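Local coordinates for protein beta-hexosaminidase LpqI (Mycobacterium tuberculosis H37Rv, PDB 6GFV) that cleaves terminal beta-linked N-acetylglucosamine from peptidoglycan fragments, as a family 3 glycoside hydrolase that serves cell wall recycling, at residues G47-S52 with I296-T301; T158-A163 with R214-Q219; N248-R251 with G255-A258; T289-A294 with G319-S324. All coordinates share one frame; numbering follows the deposited sequence.

Interaction 1: residues G47-S52 with I296-T301; sequences GILIGS and IALWVT
In the TIM-type barrel of this family 3 hydrolase, Leu49 meets Leu298 and Val300 across the strand that separates their own two strands. Strands 47-50 and 297-299 both run parallel to strand 26-29 and lie on either side of it, so the segments share no backbone hydrogen bond and touch through side chains. The touching part of Leu49 is one branch, CD2. It lies alongside the isopropyl group of Val300, whose CG1 is 3.9 Å from Leu49 CD2; the two side chains run side by side and point the same way. The CB of Leu49 already points toward 296-301, and CG opposite the backbone N (chi1 167°) sets CD2 beside Val300 CG1. Leu298 stands a little further off, its CD1 being 4.5 Å from Leu49 CD2; it also touches Val27 of the intervening strand. Val300 suits its place as a compact, branched side chain just past the end of its strand. Leucines suit theirs because their apolar forks pack on each other and on Val300 without competing for the polar partners of two nearby aspartates: Leu49 lies about 5 Å, side chain to side chain, from Asp80, a probable substrate-binding residue, and Leu298 about 5 Å from Asp268, the probable nucleophile. Beyond Leu49 the chain bends in an inverse gamma turn centred on Ile50, and Gly51 O then accepts a hydrogen bond from Arg88, which also probably binds the substrate. Strand 76-83 borders strand 47-50 on its other side, while the side chain of Trp299 touches Val282 and Val286 of helix 282-292.

Interaction 2: residues T158-A163 with R214-Q219; sequences TVTAYA and RTLVTQ
Thr215 comes first along the segment 214-219 to touch helix 156-172, and it does so with its hydroxyl: OG1 lies 3.4 Å from the methyl CG2 of Thr160. The two threonine side chains cross at about a right angle, a methyl set against an oxygen with no hydrogen bond between them. Thr160 can offer its methyl because CG2 extends opposite its backbone N, leaving OG1 beside the backbone N, where it bonds Pro156 O one turn earlier (chi1 -61°). Leu216, the next residue, makes the apolar part of the contact with both branches. Its CD2 approaches the backbone of Thr160, 4.1 Å from Thr160 O, and its CD1 faces Ala163 CB at 4.4 Å; alanine, with a lone CB, allows the leucine fork to come against the helix here. From Leu216 to Gln219 the chain makes a type I turn, closed by a weak hydrogen bond from Gln219 N to Leu216 O. Within the turn Thr218 OG1 donates to Thr215 O over 2.9 Å, arriving tilted 30° from the carbonyl plane. Pro212, earlier in helix 211-216, also touches Val159 and Thr160. Each helix leads into one of two adjoining parallel strands, 176-182 and 223-230, and such side-by-side packing of helices is characteristic of the outer layer of a beta/alpha barrel.

Interaction 3: residues N248-R251 with G255-A258; sequences NLLR and GYGA
Leu249 and Gly255 bring their CA atoms within 6.6 Å of each other, because the chain doubles back soon after helix 244-252 on its way to barrel strand 265-267. This is a helix-to-strand connection of the beta/alpha barrel, folded against the helix it has just left. Leu249 CD1 lies 3.9 Å from the CA of Gly255; a CB there would collide with that methyl, which is why a residue without a side chain suits the place. The same leucine, its CG opposite the backbone N (chi1 179°), crosses Tyr256 at a slant, with Leu249 CG 4.0 Å from Tyr256 CD1. Around the ring the neighbours differ: Leu249 O sits at the edge, in plane, near CE1, whereas Ala258 CB lies 3.3 Å above one face, offset toward the rim. Leu250 runs beside the tyrosine and brings its CD1 near the hydroxyl. Tyrosine thus suits a buried place that still has a polar end to satisfy. A bound water does so, bridging the segments: it donates to Leu250 O over 2.7 Å and stands 2.9 Å from Tyr256 OH.

Interaction 4: residues T289-A294 with G319-S324; sequences TLQAGA and GELPMS
Gln291 and Glu320 supply the polar half of this contact. The glutamine chain is extended beyond CG (chi2 177°), which carries its amide across to the other segment. There NE2 of Gln291 donates to Glu320 O over 2.9 Å in a nearly straight bond (168° at the hydrogen). The acceptor lies in the plane of the Gln291 amide, but the donor stands above the carbonyl plane of Glu320, 36° out of it. NE2 also donates to a water 3.1 Å away, and that water in turn donates to Glu320 OE1 over 2.7 Å. The other carboxylate oxygen, OE2, forms a salt bridge with Arg311 of helix 305-317. Apolar packing comes from Leu321, whose methyl CD1 lies 4.3 Å from Leu290 CB and 4.1 Å from Gln291 CG. The aliphatic CG of Gln291 packs on this methyl while its amide bonds, and leucine suits position 321 because its buried fork meets the apolar flank of the helix end. Backbone bonds shape that end: Gly293, with positive phi, is the C-prime residue of a Schellman motif, in which Ala294 N bonds Thr289 O and Gly293 N bonds Leu290 O. Glutamine is apt here because one neutral NH2 group can serve a backbone carbonyl and a water together, tying the end of helix 282-292 to the turn that leads into the last helix, while the charge of Glu320 is probably offset by Arg311.

In the fold
From the N terminus, interaction 1 opens at 47-52 and closes only at 296-301, joining the first part of the barrel to its last strand. Within that long loop, interaction 2 closes a shorter one between two outer helices, and interaction 3 then follows in series as a short local loop after helix 244-252. Interaction 4 opens at 289-294 and closes at 319-324, after interaction 1 has closed, so the two cross; they touch where Thr289 packs on Ala297. Interactions 2 and 3 meet through Arg214 and the carbonyl of Tyr256, and a weak bond from Arg251 to Gly293 O connects interactions 3 and 4. Interactions 2 to 4 lie in the helices and loops round the barrel, and interaction 1 is between its strands.

Interaction 1: residues G47-S52 with I296-T301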
# COMPACT_ATOMS: atom_id res chain seq x y z
N GLY A 47 3.96 7.70 -7.90
CA GLY A 47 3.10 6.67 -8.44
C GLY A 47 1.65 7.07 -8.63
O GLY A 47 1.21 8.14 -8.19
N ILE A 48 0.90 6.22 -9.32
CA ILE A 48 -0.54 6.41 -9.44
C ILE A 48 -1.31 5.19 -8.98
O ILE A 48 -0.75 4.09 -8.88
CB ILE A 48 -0.93 6.74 -10.89
CG1 ILE A 48 -0.58 5.57 -11.83
CG2 ILE A 48 -0.29 8.04 -11.33
CD1 ILE A 48 -0.95 5.81 -13.30
N LEU A 49 -2.59 5.40 -8.68
CA LEU A 49 -3.50 4.34 -8.32
C LEU A 49 -4.57 4.16 -9.41
O LEU A 49 -5.20 5.12 -9.83
CB LEU A 49 -4.17 4.64 -6.96
CG LEU A 49 -5.37 3.78 -6.59
CD1 LEU A 49 -4.95 2.34 -6.32
CD2 LEU A 49 -6.11 4.37 -5.40
N ILE A 50 -4.73 2.93 -9.88
CA ILE A 50 -5.87 2.56 -10.71
C ILE A 50 -7.04 2.30 -9.75
O ILE A 50 -7.20 1.19 -9.25
CB ILE A 50 -5.59 1.33 -11.58
CG1 ILE A 50 -4.27 1.50 -12.35
CG2 ILE A 50 -6.74 1.10 -12.55
CD1 ILE A 50 -4.20 2.76 -13.21
N GLY A 51 -7.81 3.34 -9.47
CA GLY A 51 -8.84 3.28 -8.45
C GLY A 51 -10.21 2.95 -9.01
O GLY A 51 -10.34 2.70 -10.20
N SER A 52 -11.23 2.97 -8.15
CA SER A 52 -12.58 2.57 -8.53
C SER A 52 -13.19 3.38 -9.67
O SER A 52 -14.01 2.87 -10.41
CB SER A 52 -13.52 2.65 -7.32
OG SER A 52 -13.30 1.56 -6.44
N ILE A 296 5.00 5.69 1.85
CA ILE A 296 4.07 6.07 0.79
C ILE A 296 2.78 6.57 1.40
O ILE A 296 2.15 5.88 2.20
CB ILE A 296 3.74 4.88 -0.16
CG1 ILE A 296 4.95 4.50 -1.00
CG2 ILE A 296 2.56 5.22 -1.06
CD1 ILE A 296 5.43 5.61 -1.86
N ALA A 297 2.42 7.80 1.04
CA ALA A 297 1.14 8.39 1.39
C ALA A 297 0.16 8.24 0.21
O ALA A 297 0.39 8.78 -0.86
CB ALA A 297 1.29 9.84 1.76
N LEU A 298 -0.92 7.51 0.45
CA LEU A 298 -1.84 7.09 -0.58
C LEU A 298 -3.21 7.75 -0.45
O LEU A 298 -3.77 7.81 0.65
CB LEU A 298 -2.00 5.57 -0.52
CG LEU A 298 -3.03 4.90 -1.43
CD1 LEU A 298 -2.49 4.83 -2.84
CD2 LEU A 298 -3.37 3.52 -0.92
N TRP A 299 -3.75 8.25 -1.56
CA TRP A 299 -5.14 8.69 -1.63
C TRP A 299 -5.63 8.69 -3.09
O TRP A 299 -4.86 8.42 -4.01
CB TRP A 299 -5.35 10.06 -0.95
CG TRP A 299 -4.92 11.34 -1.65
CD1 TRP A 299 -5.72 12.24 -2.29
CD2 TRP A 299 -3.58 11.88 -1.73
NE1 TRP A 299 -4.98 13.30 -2.76
CE2 TRP A 299 -3.67 13.10 -2.45
CE3 TRP A 299 -2.34 11.46 -1.28
CZ2 TRP A 299 -2.55 13.88 -2.71
CZ3 TRP A 299 -1.23 12.23 -1.56
CH2 TRP A 299 -1.35 13.43 -2.26
N VAL A 300 -6.92 8.96 -3.30
CA VAL A 300 -7.56 8.54 -4.55
C VAL A 300 -7.90 9.63 -5.57
O VAL A 300 -8.61 9.36 -6.52
CB VAL A 300 -8.87 7.77 -4.25
CG1 VAL A 300 -8.59 6.55 -3.39
CG2 VAL A 300 -9.91 8.69 -3.60
N THR A 301 -7.38 10.83 -5.39
CA THR A 301 -7.62 11.93 -6.33
C THR A 301 -6.35 12.74 -6.51
O THR A 301 -5.50 12.75 -5.63
CB THR A 301 -8.74 12.89 -5.85
OG1 THR A 301 -8.46 13.29 -4.50
CG2 THR A 301 -10.10 12.24 -5.91

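Interaction 2: residues T158-A163 with R214-Q219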
# COMPACT_ATOMS: atom_id res chain seq x y z
N THR A 158 -4.10 -20.76 9.33
CA THR A 158 -4.77 -20.87 8.04
C THR A 158 -4.48 -19.65 7.18
O THR A 158 -4.16 -19.76 5.99
CB THR A 158 -6.29 -21.02 8.22
OG1 THR A 158 -6.57 -22.26 8.88
CG2 THR A 158 -7.00 -20.99 6.89
N VAL A 159 -4.59 -18.48 7.78
CA VAL A 159 -4.30 -17.25 7.08
C VAL A 159 -2.83 -17.20 6.65
O VAL A 159 -2.54 -16.79 5.54
CB VAL A 159 -4.67 -16.01 7.93
CG1 VAL A 159 -4.11 -14.74 7.31
CG2 VAL A 159 -6.18 -15.91 8.10
N THR A 160 -1.91 -17.62 7.51
CA THR A 160 -0.49 -17.59 7.16
C THR A 160 -0.23 -18.46 5.94
O THR A 160 0.48 -18.05 5.01
CB THR A 160 0.43 -18.02 8.33
OG1 THR A 160 0.26 -17.13 9.42
CG2 THR A 160 1.90 -17.96 7.92
N ALA A 161 -0.82 -19.65 5.92
CA ALA A 161 -0.63 -20.57 4.81
C ALA A 161 -1.19 -20.02 3.48
O ALA A 161 -0.48 -19.96 2.48
CB ALA A 161 -1.26 -21.92 5.13
N TYR A 162 -2.44 -19.58 3.49
CA TYR A 162 -3.09 -19.12 2.25
C TYR A 162 -2.72 -17.70 1.80
O TYR A 162 -2.50 -17.49 0.61
CB TYR A 162 -4.61 -19.23 2.37
CG TYR A 162 -5.11 -20.63 2.09
CD1 TYR A 162 -5.31 -21.06 0.79
CD2 TYR A 162 -5.35 -21.53 3.12
CE1 TYR A 162 -5.76 -22.34 0.51
CE2 TYR A 162 -5.80 -22.82 2.86
CZ TYR A 162 -6.00 -23.22 1.55
OH TYR A 162 -6.45 -24.49 1.26
N ALA A 163 -2.63 -16.73 2.70
CA ALA A 163 -2.19 -15.40 2.29
C ALA A 163 -0.72 -15.45 1.84
O ALA A 163 -0.32 -14.73 0.93
CB ALA A 163 -2.36 -14.39 3.38
N ARG A 214 4.49 -12.31 11.55
CA ARG A 214 5.81 -12.77 12.05
C ARG A 214 6.62 -13.49 10.98
O ARG A 214 7.84 -13.36 10.93
CB ARG A 214 5.67 -13.70 13.26
CG ARG A 214 4.95 -13.12 14.47
CD ARG A 214 4.85 -14.20 15.57
NE ARG A 214 4.06 -13.77 16.71
CZ ARG A 214 3.58 -14.58 17.64
NH1 ARG A 214 3.81 -15.88 17.56
NH2 ARG A 214 2.87 -14.09 18.64
N THR A 215 5.96 -14.25 10.11
CA THR A 215 6.67 -14.95 9.07
C THR A 215 6.53 -14.29 7.69
O THR A 215 7.42 -14.39 6.87
CB THR A 215 6.23 -16.42 8.98
OG1 THR A 215 4.86 -16.48 8.61
CG2 THR A 215 6.40 -17.12 10.32
N LEU A 216 5.43 -13.59 7.42
CA LEU A 216 5.25 -13.06 6.06
C LEU A 216 6.07 -11.80 5.75
O LEU A 216 6.36 -11.52 4.58
CB LEU A 216 3.77 -12.79 5.79
CG LEU A 216 2.85 -14.01 5.81
CD1 LEU A 216 1.48 -13.63 5.30
CD2 LEU A 216 3.43 -15.17 5.01
N VAL A 217 6.46 -11.05 6.78
CA VAL A 217 7.21 -9.82 6.54
C VAL A 217 8.65 -10.09 6.12
O VAL A 217 9.34 -9.19 5.66
CB VAL A 217 7.23 -8.88 7.77
CG1 VAL A 217 5.82 -8.57 8.24
CG2 VAL A 217 8.08 -9.46 8.89
N THR A 218 9.09 -11.34 6.26
CA THR A 218 10.47 -11.71 5.95
C THR A 218 10.66 -12.23 4.54
O THR A 218 11.77 -12.58 4.14
CB THR A 218 11.01 -12.80 6.90
OG1 THR A 218 10.28 -14.01 6.70
CG2 THR A 218 10.87 -12.36 8.31
N GLN A 219 9.57 -12.33 3.78
CA GLN A 219 9.65 -12.92 2.45
C GLN A 219 9.65 -11.85 1.36
O GLN A 219 8.63 -11.58 0.75
CB GLN A 219 8.51 -13.95 2.26
CG GLN A 219 8.71 -15.21 3.12
CD GLN A 219 7.47 -16.09 3.25
OE1 GLN A 219 6.39 -15.74 2.78
NE2 GLN A 219 7.63 -17.25 3.88

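Interaction 3: residues N248-R251 with G255-A258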
# COMPACT_ATOMS: atom_id res chain seq x y z
N ASN A 248 6.49 2.12 14.41
CA ASN A 248 7.70 1.66 15.13
C ASN A 248 7.63 0.19 15.59
O ASN A 248 8.62 -0.50 15.55
CB ASN A 248 8.00 2.58 16.34
CG ASN A 248 8.79 3.82 15.94
OD1 ASN A 248 9.18 3.97 14.80
ND2 ASN A 248 9.02 4.70 16.88
N LEU A 249 6.45 -0.29 16.01
CA LEU A 249 6.29 -1.71 16.33
C LEU A 249 6.58 -2.61 15.12
O LEU A 249 7.24 -3.65 15.24
CB LEU A 249 4.87 -2.00 16.82
CG LEU A 249 4.54 -3.46 17.18
CD1 LEU A 249 5.44 -3.99 18.30
CD2 LEU A 249 3.06 -3.62 17.56
N LEU A 250 6.07 -2.20 13.97
CA LEU A 250 6.32 -2.90 12.71
C LEU A 250 7.80 -2.89 12.38
O LEU A 250 8.36 -3.93 12.03
CB LEU A 250 5.51 -2.27 11.58
CG LEU A 250 5.74 -2.83 10.16
CD1 LEU A 250 5.50 -4.34 10.07
CD2 LEU A 250 4.90 -2.10 9.15
N ARG A 251 8.44 -1.73 12.51
CA ARG A 251 9.87 -1.59 12.23
C ARG A 251 10.75 -2.48 13.14
O ARG A 251 11.71 -3.07 12.67
CB ARG A 251 10.33 -0.13 12.38
CG ARG A 251 9.77 0.85 11.35
CD ARG A 251 10.03 0.41 9.93
NE ARG A 251 9.60 1.42 8.96
CZ ARG A 251 9.52 1.24 7.65
NH1 ARG A 251 9.82 0.06 7.12
NH2 ARG A 251 9.12 2.24 6.87
N GLY A 255 8.37 -6.67 19.77
CA GLY A 255 7.17 -6.62 20.59
C GLY A 255 6.03 -7.56 20.22
O GLY A 255 5.15 -7.79 21.03
N TYR A 256 6.00 -8.07 18.99
CA TYR A 256 4.98 -9.07 18.66
C TYR A 256 5.59 -10.38 18.13
O TYR A 256 4.91 -11.17 17.49
CB TYR A 256 3.94 -8.49 17.68
CG TYR A 256 4.37 -8.30 16.23
CD1 TYR A 256 5.00 -7.14 15.82
CD2 TYR A 256 4.10 -9.27 15.27
CE1 TYR A 256 5.38 -6.96 14.50
CE2 TYR A 256 4.47 -9.10 13.95
CZ TYR A 256 5.11 -7.95 13.57
OH TYR A 256 5.48 -7.78 12.26
N GLY A 257 6.87 -10.60 18.44
CA GLY A 257 7.56 -11.82 18.08
C GLY A 257 8.07 -11.95 16.64
O GLY A 257 8.20 -13.05 16.13
N ALA A 258 8.38 -10.82 16.01
CA ALA A 258 8.81 -10.78 14.63
C ALA A 258 10.20 -10.17 14.47
O ALA A 258 10.62 -9.37 15.29
CB ALA A 258 7.82 -9.99 13.80
O HOH W 1 8.11 -6.59 11.98

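Interaction 4: residues T289-A294 with G319-S324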
# COMPACT_ATOMS: atom_id res chain seq x y z
N THR A 289 1.14 11.01 8.30
CA THR A 289 1.51 9.63 8.02
C THR A 289 3.01 9.55 7.71
O THR A 289 3.66 8.61 8.12
CB THR A 289 0.65 9.01 6.87
OG1 THR A 289 0.74 7.59 6.92
CG2 THR A 289 1.06 9.53 5.49
N LEU A 290 3.57 10.56 7.05
CA LEU A 290 5.02 10.62 6.86
C LEU A 290 5.75 10.89 8.18
O LEU A 290 6.85 10.39 8.40
CB LEU A 290 5.39 11.67 5.81
CG LEU A 290 4.91 11.39 4.39
CD1 LEU A 290 5.39 12.45 3.41
CD2 LEU A 290 5.34 10.01 3.94
N GLN A 291 5.13 11.67 9.06
CA GLN A 291 5.69 11.87 10.39
C GLN A 291 5.74 10.55 11.17
O GLN A 291 6.65 10.32 11.97
CB GLN A 291 4.90 12.94 11.15
CG GLN A 291 5.26 14.38 10.76
CD GLN A 291 4.42 15.41 11.46
OE1 GLN A 291 3.24 15.20 11.68
NE2 GLN A 291 5.02 16.54 11.81
N ALA A 292 4.77 9.67 10.91
CA ALA A 292 4.71 8.37 11.59
C ALA A 292 5.77 7.38 11.12
O ALA A 292 6.12 6.45 11.84
CB ALA A 292 3.33 7.77 11.43
N GLY A 293 6.29 7.59 9.91
CA GLY A 293 7.28 6.70 9.36
C GLY A 293 6.82 5.87 8.17
O GLY A 293 7.54 5.01 7.71
N ALA A 294 5.61 6.13 7.67
CA ALA A 294 5.17 5.54 6.41
C ALA A 294 6.05 6.07 5.27
O ALA A 294 6.49 7.21 5.32
CB ALA A 294 3.69 5.87 6.14
N GLY A 319 10.87 22.58 10.48
CA GLY A 319 11.35 21.48 11.28
C GLY A 319 10.29 20.51 11.78
O GLY A 319 10.54 19.75 12.71
N GLU A 320 9.10 20.53 11.19
CA GLU A 320 8.06 19.58 11.58
C GLU A 320 8.37 18.19 11.04
O GLU A 320 7.80 17.20 11.48
CB GLU A 320 6.69 20.00 11.06
CG GLU A 320 6.19 21.34 11.52
CD GLU A 320 4.93 21.72 10.79
OE1 GLU A 320 3.85 21.29 11.23
OE2 GLU A 320 5.03 22.42 9.77
N LEU A 321 9.23 18.15 10.03
CA LEU A 321 9.64 16.90 9.41
C LEU A 321 11.10 17.04 9.03
O LEU A 321 11.47 17.97 8.32
CB LEU A 321 8.75 16.60 8.19
CG LEU A 321 8.94 15.36 7.32
CD1 LEU A 321 8.24 14.15 7.92
CD2 LEU A 321 8.41 15.62 5.93
N PRO A 322 11.95 16.14 9.53
CA PRO A 322 13.39 16.23 9.24
C PRO A 322 13.77 15.55 7.92
O PRO A 322 13.15 14.56 7.54
CB PRO A 322 14.02 15.51 10.44
CG PRO A 322 13.00 14.52 10.85
CD PRO A 322 11.65 15.09 10.52
N MET A 323 14.78 16.08 7.25
CA MET A 323 15.15 15.58 5.93
C MET A 323 15.65 14.14 6.00
O MET A 323 15.44 13.38 5.06
CB MET A 323 16.22 16.47 5.29
CG MET A 323 16.58 16.07 3.86
SD MET A 323 15.32 16.54 2.65
CE MET A 323 15.65 18.29 2.50
N SER A 324 16.28 13.77 7.10
CA SER A 324 16.71 12.39 7.31
C SER A 324 15.53 11.41 7.17
O SER A 324 15.69 10.31 6.66
CB SER A 324 17.36 12.22 8.68
OG SER A 324 16.44 12.49 9.72
O HOH W 2 3.60 19.08 12.82